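Uncharacterized protein (Bacteroides eggerthii DSM 20697, PDB 4ECO) is of unknown function but folds as a leucine-rich repeat solenoid, a scaffold that probably serves to bind other proteins. Local coordinates at residues A[31-36]-A[64-69]; A[35-40]-A[98-103]; A[561-566]-A[584-589]; A[569-574]-A[590-595]. All blocks are in the same frame, centred on the assembly; numbering follows the deposited sequence.

Interaction 1 (A[31-36]-A[64-69]); sequences DYLALK and KELDMW
Tyr32 and Trp69 form the close-packed heart of this contact between helix 27-41, in the leucine-rich repeat region near the N-terminal end of the solenoid, and the loop that follows it. Tyr32 CB lies 3.7 Å from Trp69 CB. The carbonyl carbon of Trp69 sits over the centre of one face of the phenol ring. Beside it, the backbone oxygens of Leu66 and Asp67 approach ring carbons obliquely, Leu66 O being 3.2 Å from Tyr32 CD2. The phenol hydroxyl makes a weak hydrogen bond to Gly81 O. With an alanine here, the backbone of the 3-10 segment would probably lose its cover and Gly81 O its hydroxyl partner.

The indole is fixed from its far edge: NE1 donates to Lys64 O (3.0 Å, 150°), with the acceptor almost in the ring plane. Its other end meets the aliphatic root of Lys36, CB lying 3.6 Å from Trp69 CZ3. Because the lysine chain bends at chi2 (67°), its ammonium leads away from the indole.

Toward solvent the packing thins out. Leu33 CD2 reaches Leu66 CD1 at 3.8 Å, and that same methyl of Leu66 lies over one face of the indole near its rim. With no hydrogen bond joining the two segments, the contact rests on van der Waals packing of rings, methyls and backbone.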
loop_
_atom_site.group_PDB
_atom_site.type_symbol
_atom_site.label_atom_id
_atom_site.label_comp_id
_atom_site.label_asym_id
_atom_site.label_seq_id
_atom_site.Cartn_x
_atom_site.Cartn_y
_atom_site.Cartn_z
ATOM N N ASP A 31 -13.889 15.157 36.092
ATOM C CA ASP A 31 -13.499 14.901 34.702
ATOM C C ASP A 31 -13.781 16.071 33.811
ATOM O O ASP A 31 -13.028 16.334 32.878
ATOM C CB ASP A 31 -14.261 13.685 34.126
ATOM C CG ASP A 31 -13.734 12.300 34.472
ATOM O OD1 ASP A 31 -12.812 12.201 35.332
ATOM O OD2 ASP A 31 -14.263 11.313 33.910
ATOM N N TYR A 32 -14.933 16.714 34.044
ATOM C CA TYR A 32 -15.413 17.854 33.276
ATOM C C TYR A 32 -14.581 19.103 33.603
ATOM O O TYR A 32 -14.306 19.910 32.709
ATOM C CB TYR A 32 -16.896 18.089 33.552
ATOM C CG TYR A 32 -17.845 16.959 33.185
ATOM C CD1 TYR A 32 -17.440 15.914 32.348
ATOM C CD2 TYR A 32 -19.167 16.972 33.612
ATOM C CE1 TYR A 32 -18.301 14.862 32.041
ATOM C CE2 TYR A 32 -20.053 15.950 33.269
ATOM C CZ TYR A 32 -19.617 14.901 32.481
ATOM O OH TYR A 32 -20.525 13.932 32.142
ATOM N N LEU A 33 -14.129 19.240 34.858
ATOM C CA LEU A 33 -13.257 20.353 35.223
ATOM C C LEU A 33 -11.896 20.164 34.545
ATOM O O LEU A 33 -11.259 21.159 34.165
ATOM C CB LEU A 33 -13.116 20.479 36.739
ATOM C CG LEU A 33 -14.417 20.625 37.516
ATOM C CD1 LEU A 33 -14.179 20.485 38.997
ATOM C CD2 LEU A 33 -15.120 21.935 37.205
ATOM N N ALA A 34 -11.486 18.876 34.342
ATOM C CA ALA A 34 -10.276 18.495 33.615
ATOM C C ALA A 34 -10.448 18.829 32.128
ATOM O O ALA A 34 -9.568 19.484 31.552
ATOM C CB ALA A 34 -9.967 17.020 33.810
ATOM N N LEU A 35 -11.610 18.465 31.522
ATOM C CA LEU A 35 -11.914 18.792 30.124
ATOM C C LEU A 35 -11.794 20.282 29.857
ATOM O O LEU A 35 -11.130 20.670 28.896
ATOM C CB LEU A 35 -13.323 18.335 29.719
ATOM C CG LEU A 35 -13.523 16.855 29.431
ATOM C CD1 LEU A 35 -14.942 16.602 28.987
ATOM C CD2 LEU A 35 -12.553 16.355 28.379
ATOM N N LYS A 36 -12.406 21.116 30.724
ATOM C CA LYS A 36 -12.382 22.575 30.601
ATOM C C LYS A 36 -10.930 23.110 30.775
ATOM O O LYS A 36 -10.499 23.988 30.016
ATOM C CB LYS A 36 -13.354 23.200 31.618
ATOM C CG LYS A 36 -13.300 24.717 31.777
ATOM C CD LYS A 36 -13.741 25.544 30.585
ATOM C CE LYS A 36 -13.568 26.997 30.960
ATOM N NZ LYS A 36 -13.857 27.902 29.824
ATOM N N LYS A 64 -23.158 25.999 29.397
ATOM C CA LYS A 64 -24.228 25.088 29.793
ATOM C C LYS A 64 -23.930 24.606 31.216
ATOM O O LYS A 64 -22.845 24.893 31.723
ATOM C CB LYS A 64 -24.385 23.929 28.789
ATOM C CG LYS A 64 -23.203 22.996 28.568
ATOM C CD LYS A 64 -23.207 22.602 27.116
ATOM C CE LYS A 64 -22.641 21.246 26.803
ATOM N NZ LYS A 64 -22.876 20.903 25.373
ATOM N N GLU A 65 -24.878 23.911 31.872
ATOM C CA GLU A 65 -24.714 23.383 33.230
ATOM C C GLU A 65 -23.502 22.457 33.320
ATOM O O GLU A 65 -23.188 21.790 32.347
ATOM C CB GLU A 65 -25.988 22.662 33.677
ATOM C CG GLU A 65 -27.043 23.648 34.142
ATOM C CD GLU A 65 -26.760 24.313 35.477
ATOM O OE1 GLU A 65 -25.991 23.724 36.270
ATOM O OE2 GLU A 65 -27.348 25.385 35.759
ATOM N N LEU A 66 -22.811 22.480 34.492
ATOM C CA LEU A 66 -21.580 21.761 34.824
ATOM C C LEU A 66 -21.688 20.292 34.567
ATOM O O LEU A 66 -20.730 19.725 34.041
ATOM C CB LEU A 66 -21.180 21.985 36.292
ATOM C CG LEU A 66 -19.906 21.278 36.845
ATOM C CD1 LEU A 66 -18.670 21.584 36.006
ATOM C CD2 LEU A 66 -19.657 21.649 38.306
ATOM N N ASP A 67 -22.828 19.666 34.904
ATOM C CA ASP A 67 -22.973 18.224 34.677
ATOM C C ASP A 67 -23.214 17.891 33.150
ATOM O O ASP A 67 -23.202 16.725 32.779
ATOM C CB ASP A 67 -24.077 17.617 35.589
ATOM C CG ASP A 67 -25.510 18.049 35.346
ATOM O OD1 ASP A 67 -25.717 19.085 34.675
ATOM O OD2 ASP A 67 -26.427 17.351 35.835
HETATM N N MSE A 68 -23.353 18.905 32.287
HETATM C CA MSE A 68 -23.567 18.742 30.843
HETATM C C MSE A 68 -22.261 18.922 30.059
HETATM O O MSE A 68 -22.225 18.729 28.835
HETATM C CB MSE A 68 -24.622 19.748 30.336
HETATM C CG MSE A 68 -26.033 19.464 30.825
HETATM SE SE MSE A 68 -26.578 17.626 30.349
HETATM C CE MSE A 68 -26.463 16.641 32.134
ATOM N N TRP A 69 -21.179 19.273 30.775
ATOM C CA TRP A 69 -19.880 19.560 30.195
ATOM C C TRP A 69 -19.246 18.328 29.524
ATOM O O TRP A 69 -18.294 18.492 28.745
ATOM C CB TRP A 69 -18.951 20.133 31.256
ATOM C CG TRP A 69 -19.219 21.571 31.648
ATOM C CD1 TRP A 69 -20.359 22.302 31.433
ATOM C CD2 TRP A 69 -18.325 22.427 32.364
ATOM N NE1 TRP A 69 -20.213 23.568 31.946
ATOM C CE2 TRP A 69 -18.971 23.677 32.516
ATOM C CE3 TRP A 69 -17.018 22.270 32.862
ATOM C CZ2 TRP A 69 -18.359 24.759 33.154
ATOM C CZ3 TRP A 69 -16.419 23.335 33.509
ATOM C CH2 TRP A 69 -17.080 24.566 33.638
#

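Interaction 2 (A[35-40]-A[98-103]); sequences LKEIWD and PDAIGQ
Ile38 and Pro98 mark where the two backbones come closest, their CA atoms 6.1 Å apart. One segment is a regular part of helix 27-41. The other enters through an extended proline and then coils into a 3-10 turn over residues 99-103, in which Ile101 N bonds back to Pro98 O and Gln103 N to Ala100 O. No hydrogen bond crosses between them, so the side chains do the joining.

Ile38 carries most of this work. Its CG1 branch lies anti to the carbonyl carbon (chi1 -78°), which sends the longer arm across to the turn. Along the way CG1 passes Pro98 CG at 3.9 Å, while the same proline carbon rests 3.8 Å from Ile38 CA. The arm ends with CD1 3.8 Å from Ile101 CA and 3.9 Å from Ile101 CD1, where the two isoleucines meet at about a right angle. A beta-branched chain with one longer arm suits this place: CG1 meets the proline ring and CD1 reaches the middle of the 3-10 segment. Next to it in the helix, Glu37 brings its CB to 4.1 Å from Ala100 CB; a small alanine lets the helix draw near.

Segment 98-103 belongs to the loop between strands 96-97 and 109-111 and rests on helix 27-41, near the N-terminal end of the leucine-rich repeat solenoid. Helix 233-238 adds a further wall, with Tyr234 touching both Glu37 and Ala100, and Asp99, facing away from helix 27-41, accepts the backbone N-H groups of Glu228 and Asn229.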
loop_
_atom_site.group_PDB
_atom_site.type_symbol
_atom_site.label_atom_id
_atom_site.label_comp_id
_atom_site.label_asym_id
_atom_site.label_seq_id
_atom_site.Cartn_x
_atom_site.Cartn_y
_atom_site.Cartn_z
ATOM N N LEU A 35 -11.610 18.465 31.522
ATOM C CA LEU A 35 -11.914 18.792 30.124
ATOM C C LEU A 35 -11.794 20.282 29.857
ATOM O O LEU A 35 -11.130 20.670 28.896
ATOM C CB LEU A 35 -13.323 18.335 29.719
ATOM C CG LEU A 35 -13.523 16.855 29.431
ATOM C CD1 LEU A 35 -14.942 16.602 28.987
ATOM C CD2 LEU A 35 -12.553 16.355 28.379
ATOM N N LYS A 36 -12.406 21.116 30.724
ATOM C CA LYS A 36 -12.382 22.575 30.601
ATOM C C LYS A 36 -10.930 23.110 30.775
ATOM O O LYS A 36 -10.499 23.988 30.016
ATOM C CB LYS A 36 -13.354 23.200 31.618
ATOM C CG LYS A 36 -13.300 24.717 31.777
ATOM C CD LYS A 36 -13.741 25.544 30.585
ATOM C CE LYS A 36 -13.568 26.997 30.960
ATOM N NZ LYS A 36 -13.857 27.902 29.824
ATOM N N GLU A 37 -10.173 22.530 31.713
ATOM C CA GLU A 37 -8.799 22.950 31.948
ATOM C C GLU A 37 -7.912 22.589 30.715
ATOM O O GLU A 37 -7.060 23.386 30.310
ATOM C CB GLU A 37 -8.275 22.323 33.244
ATOM C CG GLU A 37 -7.126 23.108 33.855
ATOM C CD GLU A 37 -6.851 22.821 35.317
ATOM O OE1 GLU A 37 -7.821 22.771 36.112
ATOM O OE2 GLU A 37 -5.654 22.701 35.674
ATOM N N ILE A 38 -8.173 21.421 30.093
ATOM C CA ILE A 38 -7.487 20.958 28.882
ATOM C C ILE A 38 -7.808 21.943 27.734
ATOM O O ILE A 38 -6.894 22.415 27.065
ATOM C CB ILE A 38 -7.891 19.487 28.561
ATOM C CG1 ILE A 38 -7.130 18.533 29.500
ATOM C CG2 ILE A 38 -7.653 19.123 27.069
ATOM C CD1 ILE A 38 -7.766 17.158 29.679
ATOM N N TRP A 39 -9.098 22.262 27.544
ATOM C CA TRP A 39 -9.607 23.206 26.543
ATOM C C TRP A 39 -8.923 24.575 26.726
ATOM O O TRP A 39 -8.356 25.090 25.768
ATOM C CB TRP A 39 -11.140 23.312 26.679
ATOM C CG TRP A 39 -11.824 24.063 25.574
ATOM C CD1 TRP A 39 -12.108 23.601 24.318
ATOM C CD2 TRP A 39 -12.446 25.350 25.677
ATOM N NE1 TRP A 39 -12.819 24.549 23.611
ATOM C CE2 TRP A 39 -13.071 25.617 24.434
ATOM C CE3 TRP A 39 -12.581 26.283 26.712
ATOM C CZ2 TRP A 39 -13.779 26.796 24.195
ATOM C CZ3 TRP A 39 -13.236 27.476 26.448
ATOM C CH2 TRP A 39 -13.822 27.719 25.203
ATOM N N ASP A 40 -8.895 25.100 27.977
ATOM C CA ASP A 40 -8.247 26.373 28.328
ATOM C C ASP A 40 -6.754 26.390 27.976
ATOM O O ASP A 40 -6.292 27.355 27.357
ATOM C CB ASP A 40 -8.411 26.679 29.826
ATOM C CG ASP A 40 -9.809 27.058 30.266
ATOM O OD1 ASP A 40 -10.598 27.511 29.410
ATOM O OD2 ASP A 40 -10.101 26.937 31.479
ATOM N N PRO A 98 -2.174 19.789 29.703
ATOM C CA PRO A 98 -1.895 19.927 31.143
ATOM C C PRO A 98 -1.992 18.616 31.902
ATOM O O PRO A 98 -2.515 17.639 31.383
ATOM C CB PRO A 98 -2.964 20.924 31.613
ATOM C CG PRO A 98 -4.095 20.757 30.687
ATOM C CD PRO A 98 -3.533 20.292 29.365
ATOM N N ASP A 99 -1.517 18.624 33.162
ATOM C CA ASP A 99 -1.490 17.476 34.062
ATOM C C ASP A 99 -2.896 17.026 34.429
ATOM O O ASP A 99 -3.062 15.917 34.941
ATOM C CB ASP A 99 -0.683 17.817 35.334
ATOM C CG ASP A 99 0.692 18.384 35.033
ATOM O OD1 ASP A 99 1.448 17.748 34.262
ATOM O OD2 ASP A 99 0.979 19.492 35.495
ATOM N N ALA A 100 -3.903 17.870 34.136
ATOM C CA ALA A 100 -5.330 17.622 34.368
ATOM C C ALA A 100 -5.824 16.372 33.589
ATOM O O ALA A 100 -6.815 15.749 33.989
ATOM C CB ALA A 100 -6.147 18.849 33.960
ATOM N N ILE A 101 -5.097 15.987 32.518
ATOM C CA ILE A 101 -5.409 14.850 31.658
ATOM C C ILE A 101 -5.489 13.553 32.503
ATOM O O ILE A 101 -6.375 12.731 32.243
ATOM C CB ILE A 101 -4.394 14.744 30.470
ATOM C CG1 ILE A 101 -4.818 13.728 29.396
ATOM C CG2 ILE A 101 -2.944 14.553 30.888
ATOM C CD1 ILE A 101 -5.550 14.338 28.236
ATOM N N GLY A 102 -4.646 13.449 33.543
ATOM C CA GLY A 102 -4.559 12.310 34.461
ATOM C C GLY A 102 -5.806 12.006 35.277
ATOM O O GLY A 102 -5.922 10.924 35.847
ATOM N N GLN A 103 -6.758 12.942 35.315
ATOM C CA GLN A 103 -8.040 12.808 36.004
ATOM C C GLN A 103 -8.961 11.824 35.263
ATOM O O GLN A 103 -9.706 11.066 35.903
ATOM C CB GLN A 103 -8.715 14.205 36.135
ATOM C CG GLN A 103 -10.144 14.227 36.687
ATOM C CD GLN A 103 -10.358 13.423 37.947
ATOM O OE1 GLN A 103 -9.560 13.448 38.900
ATOM N NE2 GLN A 103 -11.452 12.689 37.961
#

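Interaction 3 (A[561-566]-A[584-589]); sequences GITLCP and KITPNI
Thr563 and Thr586 meet where the connecting loops of consecutive leucine-rich repeats run past each other, one between strands 540-542 and 570-572, the next between 570-572 and 591-593. Their CA atoms are 6.0 Å apart. Thr563 sits in a short 3-10 turn and aims its side chain at the other loop. Its CB lies 3.7 Å from Thr586 CG2, and the hydroxyl oxygen of Thr586 is at a similar distance. Beyond CB the chain forks. OG1 stands between the backbone N and the carbonyl carbon (chi1 65°) and hydrogen-bonds to the carboxylate of Glu583, just ahead of the facing segment. The methyl branch CG2 takes the other direction, coming 3.7 Å from Lys584 O and 4.2 Å from Ile589 CD1. Threonine fits because its two short arms serve two needs, one polar and one apolar, without pushing the loops apart.

Ile589 closes the inner side, its CD1 3.9 Å from Thr563 CA, while its side chain also touches Leu571 of the neighbouring strand. It ends a type I beta turn that begins at Thr586, and Pro587, with its restricted phi, suits the second position of that turn.

On the outer side Asn588 extends its amide, CG anti to the backbone N (chi1 -167°), toward the end of the other segment. A water accepts from Asn588 ND2 at 2.7 Å and donates to Cys565 O at 2.7 Å. Methyl contacts thus fill the inner part, next to the Thr563-Glu583 hydrogen bond, and near the surface a water adds a polar bridge.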
loop_
_atom_site.group_PDB
_atom_site.type_symbol
_atom_site.label_atom_id
_atom_site.label_comp_id
_atom_site.label_asym_id
_atom_site.label_seq_id
_atom_site.Cartn_x
_atom_site.Cartn_y
_atom_site.Cartn_z
ATOM N N GLY A 561 -6.543 -14.559 -41.152
ATOM C CA GLY A 561 -7.178 -15.613 -40.382
ATOM C C GLY A 561 -7.615 -15.185 -38.994
ATOM O O GLY A 561 -8.381 -15.909 -38.355
ATOM N N ILE A 562 -7.174 -14.000 -38.524
ATOM C CA ILE A 562 -7.514 -13.490 -37.188
ATOM C C ILE A 562 -9.058 -13.368 -37.005
ATOM O O ILE A 562 -9.536 -13.520 -35.877
ATOM C CB ILE A 562 -6.792 -12.160 -36.853
ATOM C CG1 ILE A 562 -6.778 -11.909 -35.328
ATOM C CG2 ILE A 562 -7.317 -10.957 -37.664
ATOM C CD1 ILE A 562 -5.602 -11.010 -34.788
ATOM N N THR A 563 -9.838 -13.177 -38.093
ATOM C CA THR A 563 -11.306 -13.083 -37.960
ATOM C C THR A 563 -11.896 -14.443 -37.555
ATOM O O THR A 563 -13.054 -14.501 -37.138
ATOM C CB THR A 563 -11.966 -12.557 -39.232
ATOM O OG1 THR A 563 -11.783 -13.487 -40.299
ATOM C CG2 THR A 563 -11.487 -11.158 -39.607
ATOM N N LEU A 564 -11.077 -15.514 -37.622
ATOM C CA LEU A 564 -11.485 -16.854 -37.232
ATOM C C LEU A 564 -11.176 -17.135 -35.734
ATOM O O LEU A 564 -11.425 -18.245 -35.276
ATOM C CB LEU A 564 -10.833 -17.909 -38.134
ATOM C CG LEU A 564 -11.181 -17.839 -39.638
ATOM C CD1 LEU A 564 -10.646 -19.028 -40.355
ATOM C CD2 LEU A 564 -12.671 -17.806 -39.890
ATOM N N CYS A 565 -10.671 -16.139 -34.964
ATOM C CA CYS A 565 -10.449 -16.301 -33.518
ATOM C C CYS A 565 -11.830 -16.223 -32.855
ATOM O O CYS A 565 -12.509 -15.183 -32.937
ATOM C CB CYS A 565 -9.466 -15.272 -32.968
ATOM S SG CYS A 565 -7.781 -15.433 -33.627
ATOM N N PRO A 566 -12.323 -17.371 -32.345
ATOM C CA PRO A 566 -13.721 -17.425 -31.879
ATOM C C PRO A 566 -14.055 -16.437 -30.767
ATOM O O PRO A 566 -15.151 -15.878 -30.781
ATOM C CB PRO A 566 -13.884 -18.872 -31.387
ATOM C CG PRO A 566 -12.491 -19.395 -31.211
ATOM C CD PRO A 566 -11.664 -18.691 -32.230
ATOM N N LYS A 584 -12.647 -9.968 -44.864
ATOM C CA LYS A 584 -13.570 -8.926 -44.422
ATOM C C LYS A 584 -13.612 -8.953 -42.903
ATOM O O LYS A 584 -13.657 -10.041 -42.323
ATOM C CB LYS A 584 -14.969 -9.129 -45.014
ATOM C CG LYS A 584 -15.103 -8.689 -46.454
ATOM C CD LYS A 584 -16.530 -8.888 -46.914
ATOM C CE LYS A 584 -16.724 -8.714 -48.397
ATOM N NZ LYS A 584 -18.055 -9.207 -48.826
ATOM N N ILE A 585 -13.536 -7.782 -42.253
ATOM C CA ILE A 585 -13.567 -7.726 -40.792
ATOM C C ILE A 585 -14.949 -8.163 -40.337
ATOM O O ILE A 585 -15.950 -7.807 -40.956
ATOM C CB ILE A 585 -13.158 -6.332 -40.225
ATOM C CG1 ILE A 585 -11.777 -5.905 -40.768
ATOM C CG2 ILE A 585 -13.210 -6.277 -38.668
ATOM C CD1 ILE A 585 -10.575 -6.846 -40.460
ATOM N N THR A 586 -14.971 -9.000 -39.297
ATOM C CA THR A 586 -16.173 -9.586 -38.714
ATOM C C THR A 586 -16.680 -8.720 -37.540
ATOM O O THR A 586 -15.865 -8.147 -36.814
ATOM C CB THR A 586 -15.857 -11.012 -38.276
ATOM O OG1 THR A 586 -14.753 -11.016 -37.355
ATOM C CG2 THR A 586 -15.564 -11.912 -39.448
ATOM N N PRO A 587 -18.009 -8.640 -37.320
ATOM C CA PRO A 587 -18.532 -7.791 -36.224
ATOM C C PRO A 587 -18.115 -8.208 -34.804
ATOM O O PRO A 587 -18.186 -7.356 -33.901
ATOM C CB PRO A 587 -20.052 -7.901 -36.349
ATOM C CG PRO A 587 -20.319 -8.981 -37.301
ATOM C CD PRO A 587 -19.101 -9.211 -38.126
ATOM N N ASN A 588 -17.657 -9.470 -34.597
ATOM C CA ASN A 588 -17.233 -9.928 -33.274
ATOM C C ASN A 588 -15.984 -9.172 -32.829
ATOM O O ASN A 588 -15.819 -8.979 -31.621
ATOM C CB ASN A 588 -17.005 -11.439 -33.216
ATOM C CG ASN A 588 -16.861 -11.987 -31.794
ATOM O OD1 ASN A 588 -17.667 -11.709 -30.884
ATOM N ND2 ASN A 588 -15.826 -12.797 -31.565
ATOM N N ILE A 589 -15.136 -8.679 -33.770
ATOM C CA ILE A 589 -13.982 -7.855 -33.371
ATOM C C ILE A 589 -14.552 -6.438 -33.272
ATOM O O ILE A 589 -14.426 -5.654 -34.210
ATOM C CB ILE A 589 -12.761 -8.027 -34.328
ATOM C CG1 ILE A 589 -12.291 -9.510 -34.310
ATOM C CG2 ILE A 589 -11.590 -7.098 -33.931
ATOM C CD1 ILE A 589 -11.792 -10.082 -35.590
HETATM O O HOH W 1 -13.892 -12.886 -33.396
#

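Interaction 4 (A[569-574]-A[590-595]); sequences TQLQIG and SVLDIK
Gln570 and Val591 lie side by side, pointing the same way from two parallel strands whose axes are 4.8 Å apart. The glutamine chain is extended, and its CG and CD both pass 3.7 Å from Val591 CG1, so the valine lies along the chain from CG to the amide carbon. At its end OE1 accepts from NE2 of Gln572 (3.0 Å), in the carbonyl plane, tying alternate side chains of one strand together. A leucine in its place would probably leave the Gln572 amide without its acceptor and freer to turn.

On the other face Leu571 and Leu592 run alongside each other, CD2 to CD1 at 3.8 Å. This alternation is that of leucine-rich repeats: leucines and isoleucines fill the solenoid interior, while the outward residues line the strand surface, where Leu161 of helix 160-168 touches both glutamines. Asn597, at the repeat's asparagine position, bonds to Ile573 O and Ile594 O. Backbone bonds alternate in parallel fashion, among them Leu571 N to Val591 O and Asp593 N to Leu571 O (3.0 Å).

Where the strands end, Asp593 has CG anti to the backbone N (chi1 163°), which brings the carboxylate to Gly574 and Lys595. OD1 accepts from Lys595 N in an Asx turn, met from above the carboxylate plane, and OD2 takes a weak bond from Gly574 N (3.1 Å). Glycine suits this spot because a CB would collide with OD2.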
loop_
_atom_site.group_PDB
_atom_site.type_symbol
_atom_site.label_atom_id
_atom_site.label_comp_id
_atom_site.label_asym_id
_atom_site.label_seq_id
_atom_site.Cartn_x
_atom_site.Cartn_y
_atom_site.Cartn_z
ATOM N N THR A 569 -12.378 -10.140 -29.462
ATOM C CA THR A 569 -13.284 -8.989 -29.581
ATOM C C THR A 569 -12.503 -7.657 -29.675
ATOM O O THR A 569 -13.088 -6.650 -30.076
ATOM C CB THR A 569 -14.320 -8.931 -28.455
ATOM O OG1 THR A 569 -13.692 -8.794 -27.189
ATOM C CG2 THR A 569 -15.276 -10.108 -28.474
ATOM N N GLN A 570 -11.192 -7.666 -29.426
ATOM C CA GLN A 570 -10.423 -6.440 -29.523
ATOM C C GLN A 570 -9.051 -6.695 -30.159
ATOM O O GLN A 570 -8.258 -7.491 -29.642
ATOM C CB GLN A 570 -10.274 -5.790 -28.127
ATOM C CG GLN A 570 -9.484 -4.476 -28.126
ATOM C CD GLN A 570 -9.574 -3.670 -26.860
ATOM O OE1 GLN A 570 -8.816 -2.726 -26.674
ATOM N NE2 GLN A 570 -10.487 -4.014 -25.956
ATOM N N LEU A 571 -8.764 -5.972 -31.256
ATOM C CA LEU A 571 -7.493 -6.031 -31.960
ATOM C C LEU A 571 -6.926 -4.647 -32.123
ATOM O O LEU A 571 -7.541 -3.795 -32.760
ATOM C CB LEU A 571 -7.599 -6.720 -33.330
ATOM C CG LEU A 571 -6.339 -6.656 -34.209
ATOM C CD1 LEU A 571 -5.159 -7.434 -33.597
ATOM C CD2 LEU A 571 -6.636 -7.131 -35.609
ATOM N N GLN A 572 -5.716 -4.449 -31.598
ATOM C CA GLN A 572 -4.994 -3.193 -31.709
ATOM C C GLN A 572 -3.788 -3.400 -32.585
ATOM O O GLN A 572 -2.859 -4.083 -32.173
ATOM C CB GLN A 572 -4.590 -2.688 -30.330
ATOM C CG GLN A 572 -5.746 -2.406 -29.392
ATOM C CD GLN A 572 -5.238 -1.811 -28.097
ATOM O OE1 GLN A 572 -4.032 -1.684 -27.866
ATOM N NE2 GLN A 572 -6.153 -1.442 -27.215
ATOM N N ILE A 573 -3.809 -2.844 -33.808
ATOM C CA ILE A 573 -2.718 -2.987 -34.790
ATOM C C ILE A 573 -2.341 -1.596 -35.371
ATOM O O ILE A 573 -1.653 -1.503 -36.384
ATOM C CB ILE A 573 -3.141 -4.020 -35.885
ATOM C CG1 ILE A 573 -1.936 -4.564 -36.673
ATOM C CG2 ILE A 573 -4.323 -3.550 -36.768
ATOM C CD1 ILE A 573 -2.182 -5.888 -37.385
ATOM N N GLY A 574 -2.755 -0.538 -34.689
ATOM C CA GLY A 574 -2.468 0.823 -35.106
ATOM C C GLY A 574 -1.005 1.216 -35.054
ATOM O O GLY A 574 -0.205 0.585 -34.356
ATOM N N SER A 590 -15.287 -6.168 -32.157
ATOM C CA SER A 590 -16.061 -4.941 -31.873
ATOM C C SER A 590 -15.171 -3.751 -31.465
ATOM O O SER A 590 -15.650 -2.620 -31.477
ATOM C CB SER A 590 -17.117 -5.194 -30.801
ATOM O OG SER A 590 -16.590 -5.825 -29.643
ATOM N N VAL A 591 -13.889 -3.981 -31.143
ATOM C CA VAL A 591 -12.938 -2.899 -30.855
ATOM C C VAL A 591 -11.738 -3.115 -31.772
ATOM O O VAL A 591 -10.960 -4.043 -31.560
ATOM C CB VAL A 591 -12.519 -2.758 -29.368
ATOM C CG1 VAL A 591 -11.514 -1.622 -29.200
ATOM C CG2 VAL A 591 -13.727 -2.533 -28.469
ATOM N N LEU A 592 -11.624 -2.298 -32.827
ATOM C CA LEU A 592 -10.533 -2.435 -33.786
ATOM C C LEU A 592 -9.809 -1.119 -33.989
ATOM O O LEU A 592 -10.404 -0.119 -34.406
ATOM C CB LEU A 592 -11.077 -2.966 -35.125
ATOM C CG LEU A 592 -10.116 -3.120 -36.307
ATOM C CD1 LEU A 592 -9.104 -4.268 -36.093
ATOM C CD2 LEU A 592 -10.905 -3.393 -37.555
ATOM N N ASP A 593 -8.516 -1.132 -33.672
ATOM C CA ASP A 593 -7.629 0.004 -33.871
ATOM C C ASP A 593 -6.742 -0.278 -35.055
ATOM O O ASP A 593 -5.882 -1.162 -34.982
ATOM C CB ASP A 593 -6.790 0.319 -32.613
ATOM C CG ASP A 593 -5.585 1.211 -32.890
ATOM O OD1 ASP A 593 -5.752 2.250 -33.572
ATOM O OD2 ASP A 593 -4.473 0.839 -32.485
ATOM N N ILE A 594 -6.970 0.457 -36.151
ATOM C CA ILE A 594 -6.164 0.360 -37.366
ATOM C C ILE A 594 -5.571 1.732 -37.686
ATOM O O ILE A 594 -4.987 1.908 -38.756
ATOM C CB ILE A 594 -6.978 -0.202 -38.573
ATOM C CG1 ILE A 594 -8.253 0.652 -38.866
ATOM C CG2 ILE A 594 -7.277 -1.704 -38.403
ATOM C CD1 ILE A 594 -8.887 0.459 -40.220
ATOM N N LYS A 595 -5.745 2.705 -36.772
ATOM C CA LYS A 595 -5.355 4.103 -36.960
ATOM C C LYS A 595 -3.865 4.218 -37.210
ATOM O O LYS A 595 -3.091 3.462 -36.638
ATOM C CB LYS A 595 -5.782 4.969 -35.765
ATOM C CG LYS A 595 -5.835 6.454 -36.077
ATOM C CD LYS A 595 -6.487 7.253 -34.950
ATOM C CE LYS A 595 -6.445 8.755 -35.156
ATOM N NZ LYS A 595 -7.277 9.194 -36.310
#

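Interactions 1 and 2 share Leu35 and Lys36 and use two flanks of helix 27-41, their centres 11 Å apart; Asp31 of the first probably bonds to Gln103 of the second. Interactions 3 and 4 form the other pair, also 11 Å apart between centres but on the opposite side of the chain's centre, about 57 to 65 Å from the first pair by nearest atoms. In this second pair one repeat leads into the next: 561-566 and 584-589 pack as loops beside the strands that interaction 4 pairs. Interaction 2 is the buried, apolar one; 1, 3 and 4 are partly buried, and 3 uses water. Interaction 4 alone is joined by direct backbone hydrogen bonds.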